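Local coordinates for protein tartronate semialdehyde reductase (Salmonella typhimurium, PDB 1VPD) that probably catalyses the NAD(P)H-dependent reduction of tartronate semialdehyde to D-glycerate, the last of three steps in that route from galactarate, at residues A55-I58 against A59-C62; A102-A105 against S106-S110; G143-A146 against I147-K150. One frame throughout, in Å; residues are numbered along the deposited sequence. Where two conformers were deposited one is given.

Contact 1. Residues A55-I58 against A59-C62; sequences AKAI and AEQC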
ATOM      1  N   ALA A  55      -0.199 -12.818 -17.258  1.00 18.22           N
ATOM      2  CA  ALA A  55      -0.626 -13.307 -15.950  1.00 18.12           C
ATOM      3  C   ALA A  55      -1.086 -14.764 -16.035  1.00 18.16           C
ATOM      4  O   ALA A  55      -0.858 -15.540 -15.117  1.00 17.66           O
ATOM      5  CB  ALA A  55      -1.735 -12.424 -15.417  1.00 17.95           C
ATOM      6  N   LYS A  56      -1.735 -15.122 -17.137  1.00 18.26           N
ATOM      7  CA  LYS A  56      -2.173 -16.489 -17.371  1.00 18.46           C
ATOM      8  C   LYS A  56      -0.981 -17.450 -17.335  1.00 18.23           C
ATOM      9  O   LYS A  56      -1.038 -18.489 -16.684  1.00 18.46           O
ATOM     10  CB  LYS A  56      -2.902 -16.581 -18.712  1.00 18.62           C
ATOM     11  CG  LYS A  56      -3.112 -18.012 -19.256  1.00 19.74           C
ATOM     12  CD  LYS A  56      -3.904 -18.003 -20.550  1.00 22.81           C
ATOM     13  CE  LYS A  56      -4.193 -19.434 -21.035  1.00 25.46           C
ATOM     14  NZ  LYS A  56      -4.900 -19.416 -22.332  1.00 27.87           N
ATOM     15  N   ALA A  57       0.103 -17.086 -18.015  1.00 18.22           N
ATOM     16  CA  ALA A  57       1.303 -17.927 -18.037  1.00 18.66           C
ATOM     17  C   ALA A  57       1.978 -18.000 -16.683  1.00 18.64           C
ATOM     18  O   ALA A  57       2.523 -19.029 -16.311  1.00 19.52           O
ATOM     19  CB  ALA A  57       2.286 -17.440 -19.082  1.00 18.84           C
ATOM     20  N   ILE A  58       1.940 -16.911 -15.915  1.00 18.49           N
ATOM     21  CA  ILE A  58       2.450 -16.977 -14.552  1.00 18.04           C
ATOM     22  C   ILE A  58       1.630 -17.977 -13.733  1.00 18.02           C
ATOM     23  O   ILE A  58       2.190 -18.798 -13.025  1.00 18.33           O
ATOM     24  CB  ILE A  58       2.464 -15.567 -13.925  1.00 18.03           C
ATOM     25  CG1 ILE A  58       3.563 -14.757 -14.622  1.00 19.91           C
ATOM     26  CG2 ILE A  58       2.721 -15.643 -12.438  1.00 19.15           C
ATOM     27  CD1 ILE A  58       3.671 -13.337 -14.196  1.00 20.50           C
ATOM     28  N   ALA A  59       0.311 -17.928 -13.873  1.00 18.12           N
ATOM     29  CA  ALA A  59      -0.568 -18.806 -13.124  1.00 18.73           C
ATOM     30  C   ALA A  59      -0.401 -20.272 -13.542  1.00 19.45           C
ATOM     31  O   ALA A  59      -0.553 -21.166 -12.723  1.00 19.93           O
ATOM     32  CB  ALA A  59      -2.007 -18.373 -13.305  1.00 18.60           C
ATOM     33  N   GLU A  60      -0.073 -20.509 -14.802  1.00 20.37           N
ATOM     34  CA  GLU A  60       0.194 -21.875 -15.285  1.00 21.87           C
ATOM     35  C   GLU A  60       1.422 -22.502 -14.619  1.00 22.52           C
ATOM     36  O   GLU A  60       1.511 -23.728 -14.473  1.00 23.61           O
ATOM     37  CB  GLU A  60       0.351 -21.865 -16.807  1.00 22.18           C
ATOM     38  CG  GLU A  60      -0.980 -21.702 -17.517  1.00 24.22           C
ATOM     39  CD  GLU A  60      -0.895 -21.417 -19.002  1.00 27.57           C
ATOM     40  OE1 GLU A  60       0.138 -20.934 -19.500  1.00 28.64           O
ATOM     41  OE2 GLU A  60      -1.920 -21.658 -19.676  1.00 30.84           O
ATOM     42  N   GLN A  61       2.367 -21.663 -14.211  1.00 22.73           N
ATOM     43  CA  GLN A  61       3.640 -22.092 -13.654  1.00 23.50           C
ATOM     44  C   GLN A  61       3.765 -22.015 -12.133  1.00 23.18           C
ATOM     45  O   GLN A  61       4.690 -22.596 -11.570  1.00 23.08           O
ATOM     46  CB  GLN A  61       4.763 -21.245 -14.251  1.00 24.49           C
ATOM     47  CG  GLN A  61       4.895 -21.335 -15.759  1.00 27.44           C
ATOM     48  CD  GLN A  61       5.871 -20.305 -16.279  1.00 30.65           C
ATOM     49  OE1 GLN A  61       6.907 -20.072 -15.664  1.00 33.17           O
ATOM     50  NE2 GLN A  61       5.547 -19.698 -17.399  1.00 33.03           N
ATOM     51  N   CYS A  62       2.873 -21.281 -11.467  1.00 22.34           N
ATOM     52  CA  CYS A  62       3.037 -20.974 -10.040  1.00 22.14           C
ATOM     53  C   CYS A  62       1.816 -21.407  -9.253  1.00 22.19           C
ATOM     54  O   CYS A  62       0.701 -21.137  -9.676  1.00 23.67           O
ATOM     55  CB  CYS A  62       3.247 -19.460  -9.841  1.00 21.69           C
ATOM     56  SG  CYS A  62       4.691 -18.787 -10.691  1.00 21.80           S
TER

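Contact 2. Residues A102-A105 against S106-S110; sequences APLA and SREIS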
ATOM      1  N   ALA A 102     -10.871  -1.727  -2.421  1.00 12.66           N
ATOM      2  CA  ALA A 102     -12.137  -1.724  -1.678  1.00 13.17           C
ATOM      3  C   ALA A 102     -12.443  -3.124  -1.163  1.00 13.25           C
ATOM      4  O   ALA A 102     -12.369  -4.077  -1.945  1.00 13.17           O
ATOM      5  CB  ALA A 102     -13.273  -1.238  -2.565  1.00 13.71           C
ATOM      6  N   PRO A 103     -12.781  -3.282   0.113  1.00 13.48           N
ATOM      7  CA  PRO A 103     -13.157  -4.620   0.622  1.00 14.13           C
ATOM      8  C   PRO A 103     -14.200  -5.364  -0.217  1.00 14.80           C
ATOM      9  O   PRO A 103     -14.060  -6.583  -0.421  1.00 15.12           O
ATOM     10  CB  PRO A 103     -13.675  -4.332   2.027  1.00 14.65           C
ATOM     11  CG  PRO A 103     -12.967  -3.111   2.450  1.00 14.21           C
ATOM     12  CD  PRO A 103     -12.694  -2.293   1.210  1.00 13.28           C
ATOM     13  N   LEU A 104     -15.208  -4.652  -0.720  1.00 15.28           N
ATOM     14  CA  LEU A 104     -16.217  -5.258  -1.601  1.00 16.95           C
ATOM     15  C   LEU A 104     -15.570  -5.851  -2.848  1.00 16.26           C
ATOM     16  O   LEU A 104     -15.978  -6.913  -3.324  1.00 16.12           O
ATOM     17  CB  LEU A 104     -17.275  -4.249  -2.016  1.00 18.77           C
ATOM     18  CG  LEU A 104     -18.247  -4.703  -3.134  1.00 22.90           C
ATOM     19  CD1 LEU A 104     -19.114  -5.826  -2.632  1.00 26.18           C
ATOM     20  CD2 LEU A 104     -19.111  -3.554  -3.685  1.00 25.87           C
ATOM     21  N   ALA A 105     -14.576  -5.160  -3.399  1.00 15.70           N
ATOM     22  CA  ALA A 105     -13.864  -5.673  -4.569  1.00 16.03           C
ATOM     23  C   ALA A 105     -13.075  -6.948  -4.253  1.00 15.81           C
ATOM     24  O   ALA A 105     -13.081  -7.892  -5.061  1.00 15.68           O
ATOM     25  CB  ALA A 105     -12.967  -4.618  -5.173  1.00 17.03           C
ATOM     26  N   SER A 106     -12.392  -6.993  -3.106  1.00 15.50           N
ATOM     27  CA  SER A 106     -11.721  -8.220  -2.683  1.00 16.12           C
ATOM     28  C   SER A 106     -12.709  -9.379  -2.659  1.00 16.36           C
ATOM     29  O   SER A 106     -12.418 -10.480  -3.156  1.00 16.65           O
ATOM     30  CB  SER A 106     -11.079  -8.074  -1.297  1.00 15.91           C
ATOM     31  OG  SER A 106     -10.070  -7.095  -1.307  1.00 17.12           O
ATOM     32  N   ARG A 107     -13.878  -9.141  -2.083  1.00 16.76           N
ATOM     33  CA  ARG A 107     -14.900 -10.199  -1.966  1.00 18.06           C
ATOM     34  C   ARG A 107     -15.437 -10.638  -3.329  1.00 17.79           C
ATOM     35  O   ARG A 107     -15.603 -11.846  -3.579  1.00 17.76           O
ATOM     36  CB  ARG A 107     -16.070  -9.734  -1.076  0.52 18.54           C
ATOM     37  CG  ARG A 107     -15.721  -9.577   0.397  0.52 21.33           C
ATOM     38  CD  ARG A 107     -16.943  -9.349   1.338  0.52 24.52           C
ATOM     39  NE  ARG A 107     -17.724  -8.166   0.960  0.52 26.84           N
ATOM     40  CZ  ARG A 107     -17.661  -6.956   1.522  0.52 28.57           C
ATOM     41  NH1 ARG A 107     -16.843  -6.704   2.548  0.52 29.17           N
ATOM     42  NH2 ARG A 107     -18.441  -5.980   1.051  0.52 28.13           N
ATOM     43  N   GLU A 108     -15.646  -9.679  -4.225  1.00 17.39           N
ATOM     44  CA  GLU A 108     -16.092  -9.964  -5.590  1.00 18.23           C
ATOM     45  C   GLU A 108     -15.084 -10.798  -6.377  1.00 17.35           C
ATOM     46  O   GLU A 108     -15.449 -11.776  -7.052  1.00 17.28           O
ATOM     47  CB  GLU A 108     -16.340  -8.669  -6.359  1.00 19.49           C
ATOM     48  CG  GLU A 108     -17.602  -7.955  -5.943  1.00 24.20           C
ATOM     49  CD  GLU A 108     -17.772  -6.596  -6.615  1.00 28.93           C
ATOM     50  OE1 GLU A 108     -16.772  -5.918  -6.998  1.00 31.60           O
ATOM     51  OE2 GLU A 108     -18.933  -6.201  -6.743  1.00 33.33           O
ATOM     52  N   ILE A 109     -13.821 -10.399  -6.305  1.00 16.13           N
ATOM     53  CA  ILE A 109     -12.752 -11.089  -7.012  1.00 15.98           C
ATOM     54  C   ILE A 109     -12.587 -12.491  -6.398  1.00 15.94           C
ATOM     55  O   ILE A 109     -12.420 -13.483  -7.122  1.00 16.49           O
ATOM     56  CB  ILE A 109     -11.434 -10.292  -6.914  1.00 15.70           C
ATOM     57  CG1 ILE A 109     -11.578  -8.953  -7.662  1.00 16.59           C
ATOM     58  CG2 ILE A 109     -10.287 -11.113  -7.499  1.00 16.90           C
ATOM     59  CD1 ILE A 109     -10.542  -7.929  -7.276  1.00 17.93           C
ATOM     60  N   SER A 110     -12.640 -12.577  -5.075  1.00 15.46           N
ATOM     61  CA  SER A 110     -12.560 -13.880  -4.399  1.00 16.23           C
ATOM     62  C   SER A 110     -13.669 -14.835  -4.868  1.00 16.88           C
ATOM     63  O   SER A 110     -13.421 -16.030  -5.122  1.00 16.89           O
ATOM     64  CB  SER A 110     -12.631 -13.692  -2.887  1.00 16.42           C
ATOM     65  OG  SER A 110     -12.594 -14.946  -2.210  1.00 17.95           O
TER

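Contact 3. Residues G143-A146 against I147-K150; sequences GDKA and IFDK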
ATOM      1  N   GLY A 143      -9.123 -13.840   4.907  1.00 15.23           N
ATOM      2  CA  GLY A 143      -9.322 -15.086   4.171  1.00 15.91           C
ATOM      3  C   GLY A 143      -9.345 -16.275   5.113  1.00 16.94           C
ATOM      4  O   GLY A 143      -9.445 -16.129   6.311  1.00 17.18           O
ATOM      5  N   ASP A 144      -9.264 -17.466   4.540  1.00 18.28           N
ATOM      6  CA  ASP A 144      -9.269 -18.720   5.311  1.00 19.81           C
ATOM      7  C   ASP A 144      -8.012 -18.908   6.134  1.00 19.52           C
ATOM      8  O   ASP A 144      -6.902 -18.774   5.638  1.00 18.57           O
ATOM      9  CB  ASP A 144      -9.465 -19.863   4.303  0.56 20.17           C
ATOM     10  CG  ASP A 144      -9.377 -21.243   4.918  0.56 24.75           C
ATOM     11  OD1 ASP A 144      -9.068 -21.407   6.108  0.56 29.73           O
ATOM     12  OD2 ASP A 144      -9.613 -22.250   4.247  0.56 29.87           O
ATOM     13  N   LYS A 145      -8.182 -19.233   7.405  1.00 20.56           N
ATOM     14  CA  LYS A 145      -7.045 -19.425   8.297  1.00 22.07           C
ATOM     15  C   LYS A 145      -6.041 -20.468   7.786  1.00 21.52           C
ATOM     16  O   LYS A 145      -4.847 -20.304   7.957  1.00 20.40           O
ATOM     17  CB  LYS A 145      -7.507 -19.824   9.703  0.71 23.25           C
ATOM     18  CG  LYS A 145      -6.365 -19.939  10.735  0.71 26.87           C
ATOM     19  CD  LYS A 145      -5.451 -18.694  10.752  0.71 30.86           C
ATOM     20  CE  LYS A 145      -4.893 -18.385  12.149  0.71 33.35           C
ATOM     21  NZ  LYS A 145      -3.497 -18.903  12.363  0.71 33.20           N
ATOM     22  N   ALA A 146      -6.533 -21.543   7.184  1.00 21.63           N
ATOM     23  CA  ALA A 146      -5.647 -22.600   6.700  1.00 21.59           C
ATOM     24  C   ALA A 146      -4.730 -22.075   5.622  1.00 20.97           C
ATOM     25  O   ALA A 146      -3.565 -22.442   5.583  1.00 21.37           O
ATOM     26  CB  ALA A 146      -6.427 -23.765   6.179  1.00 22.40           C
ATOM     27  N   ILE A 147      -5.261 -21.203   4.764  1.00 19.98           N
ATOM     28  CA  ILE A 147      -4.492 -20.627   3.671  1.00 19.73           C
ATOM     29  C   ILE A 147      -3.515 -19.588   4.223  1.00 19.33           C
ATOM     30  O   ILE A 147      -2.349 -19.547   3.828  1.00 18.90           O
ATOM     31  CB  ILE A 147      -5.434 -20.031   2.591  1.00 20.03           C
ATOM     32  CG1 ILE A 147      -6.456 -21.068   2.091  1.00 21.54           C
ATOM     33  CG2 ILE A 147      -4.650 -19.437   1.441  1.00 19.98           C
ATOM     34  CD1 ILE A 147      -5.876 -22.213   1.327  1.00 23.67           C
ATOM     35  N   PHE A 148      -3.988 -18.759   5.153  1.00 18.89           N
ATOM     36  CA  PHE A 148      -3.100 -17.865   5.893  1.00 19.07           C
ATOM     37  C   PHE A 148      -1.905 -18.624   6.492  1.00 18.97           C
ATOM     38  O   PHE A 148      -0.751 -18.231   6.328  1.00 18.63           O
ATOM     39  CB  PHE A 148      -3.890 -17.136   7.000  1.00 18.70           C
ATOM     40  CG  PHE A 148      -3.043 -16.265   7.876  1.00 18.27           C
ATOM     41  CD1 PHE A 148      -2.834 -14.914   7.553  1.00 17.59           C
ATOM     42  CD2 PHE A 148      -2.433 -16.781   9.014  1.00 18.40           C
ATOM     43  CE1 PHE A 148      -2.023 -14.127   8.344  1.00 16.52           C
ATOM     44  CE2 PHE A 148      -1.629 -15.999   9.801  1.00 18.11           C
ATOM     45  CZ  PHE A 148      -1.424 -14.654   9.469  1.00 18.22           C
ATOM     46  N   ASP A 149      -2.191 -19.715   7.202  1.00 20.02           N
ATOM     47  CA  ASP A 149      -1.148 -20.477   7.882  1.00 21.24           C
ATOM     48  C   ASP A 149      -0.164 -21.069   6.881  1.00 21.23           C
ATOM     49  O   ASP A 149       1.037 -21.051   7.104  1.00 21.90           O
ATOM     50  CB  ASP A 149      -1.762 -21.606   8.727  1.00 21.69           C
ATOM     51  CG  ASP A 149      -2.396 -21.111   9.999  1.00 23.87           C
ATOM     52  OD1 ASP A 149      -2.136 -19.956  10.424  1.00 24.74           O
ATOM     53  OD2 ASP A 149      -3.176 -21.831  10.657  1.00 26.51           O
ATOM     54  N   LYS A 150      -0.676 -21.543   5.754  1.00 21.83           N
ATOM     55  CA  LYS A 150       0.164 -22.165   4.743  1.00 22.64           C
ATOM     56  C   LYS A 150       1.160 -21.192   4.130  1.00 21.76           C
ATOM     57  O   LYS A 150       2.285 -21.568   3.845  1.00 20.79           O
ATOM     58  CB  LYS A 150      -0.691 -22.798   3.656  1.00 23.79           C
ATOM     59  CG  LYS A 150       0.128 -23.525   2.604  1.00 26.74           C
ATOM     60  CD  LYS A 150      -0.749 -24.355   1.708  1.00 30.51           C
ATOM     61  CE  LYS A 150       0.110 -25.232   0.805  1.00 33.16           C
ATOM     62  NZ  LYS A 150      -0.745 -26.008  -0.123  1.00 34.67           N
TER
HETATM   63  O   HOH W   1      -5.050 -21.390  13.115  1.00 50.61           O

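Contact 1. Residues A55-I58 against A59-C62
Ala59 N donates to Ala55 O at 2.9 Å with an N-H...O angle of 157°. Glu60 N donates to Lys56 O at the same 2.9 Å but less straight, at 145°; both follow the i-to-i+4 pattern of an alpha-helix. One residue later the pattern decays. Gln61 N keeps only a weak bond to Ala57 O and adds a shorter one of 3.1 Å to Ile58 O, which it meets from above the carbonyl plane rather than on a lone pair. That i-to-i+3 bond tightens the final turn, and Cys62 is the first residue to leave helical backbone angles.

Among the charged side chains, Lys56, its CG anti to the backbone N (chi1 165°), runs out extended and crosses that of Glu60 obliquely. The lysine meets the carboxylate with a methylene: Lys56 CE is 3.5 Å from Glu60 OE2. Lys56 NZ stays 4.6 Å from Glu60 OE2, too far for a salt bridge, so the attraction is probably modest. Over the same turn Glu60 CG rests 3.3 Å from Lys56 O.

Ile58 and Cys62 make the apolar packing. Ile58 turns its CG2 branch, anti to the backbone N, to within 4.1 Å of Cys62 SG, and the pair is buried. Both side chains also touch Val32 of strand 30-34, while Ile58 reaches Ile11 of strand 7-11 and lies near Gly9, a predicted NAD(+)-binding residue. An amphipathic helix with its charged residues outward and its apolar ones against parallel strands is the classical layer of a Rossmann-type dinucleotide-binding domain.

Contact 2. Residues A102-A105 against S106-S110
The Arg107 side chain starts with CG anti to its own carbonyl carbon (chi1 -69°) and then bends at chi3 (-58°), which folds the guanidinium back over the first turn. Leu104 takes the other course: its CG lies anti to the backbone N (chi1 170°), and its side chain crosses that of Arg107 at about a right angle. One guanidinium face lies over backbone, with Leu104 CA 3.5 Å from its plane and offset toward the rim. Arg107 NH2 comes 3.7 Å from Leu104 CB, and NH1 approaches the Pro103 ring at CB. Arg107 was deposited in two conformers, and these contacts are established only for the one given.

One residue on, Glu108 stretches beyond CG and passes Leu104, its OE2 4.0 Å from Leu104 CG. Ile109 turns its CG1 branch to 3.2 Å from Ala105 O and packs on Val75 and Met120.

Four backbone bonds carry the start of helix 103-114, the helix between strands 94-97 and 119-126 of a beta-alpha-beta unit. Ser106 N donates to Ala102 O, the carbonyl of the N-cap residue, at 3.1 Å; Arg107 N bonds Pro103 O, Glu108 N bonds Leu104 O, and Ile109 N reaches Ala105 O at 2.9 Å. Pro103 occupies the first turn, where its missing N-H costs no helical bond; its side chain packs on helix 170-198, about 8 Å from that of the predicted active-site Lys175.

Chemically, Leu104 carbons lie against both long polar chains, while Glu108 OE1 finds its salt-bridge partner in Lys76, tying helices 103-114 and 72-80 together.

Contact 3. Residues G143-A146 against I147-K150
At the start of helix 145-156, in the beta-alpha-beta unit that runs from strand 137-142 to strand 161-166, Asp144 serves as N-cap. Its carbonyl O accepts Phe148 N at 3.0 Å, almost straight at 177°, and a weak bond from Ile147 N. In the conformer given, one of two deposited, its carboxylate turns back to the first turn: OD1 accepts Ala146 N at 2.8 Å, met from above the carboxylate plane. In that conformer Ile147 CG1 lies 3.9 Å from Asp144 CB, the two side chains crossing at about a right angle.

The ion pair spans one turn. Lys145 starts with CG anti to the backbone N (chi1 -175°), then bends at chi2, chi3 and chi4, bringing NZ 2.6 Å from Asp149 OD1, where it takes the syn lone pair. A water bridges the same groups, donating to Asp149 OD2 and accepting a weak bond from Lys145 NZ. Lys145 was also deposited in two conformers, so the pairing is certain only for the one given.

Lys145 CD approaches Phe148 CD2 at 4.0 Å, obliquely to the ring. Phe148 is buried, touching Val162 and meeting the His164 ring. Together these residues form the N-capped first turn of the helix that joins parallel strands 137-142 and 161-166, with Phe148 packed on the second strand.

Contacts 1, 2 and 3 follow one another along the chain, each within a single helix: 55-61, 103-114 and 145-156. All three lie in the NAD-binding domain, where these separate helices pack on the one mixed sheet of a Rossmann-type fold: on strands 7-11 and 30-34 for contact 1, 119-126 for contact 2 and 161-166 for contact 3. The centre of contact 1 lies about 21 Å from the centre of each other contact, and the centres of contacts 2 and 3 are about 17 Å apart; none touches another. Contact 1 sits near the predicted cofactor residue Gly9 and contact 2 reaches the long helix 170-198, whereas contact 3 lies away from the predicted cofactor and active-site residues.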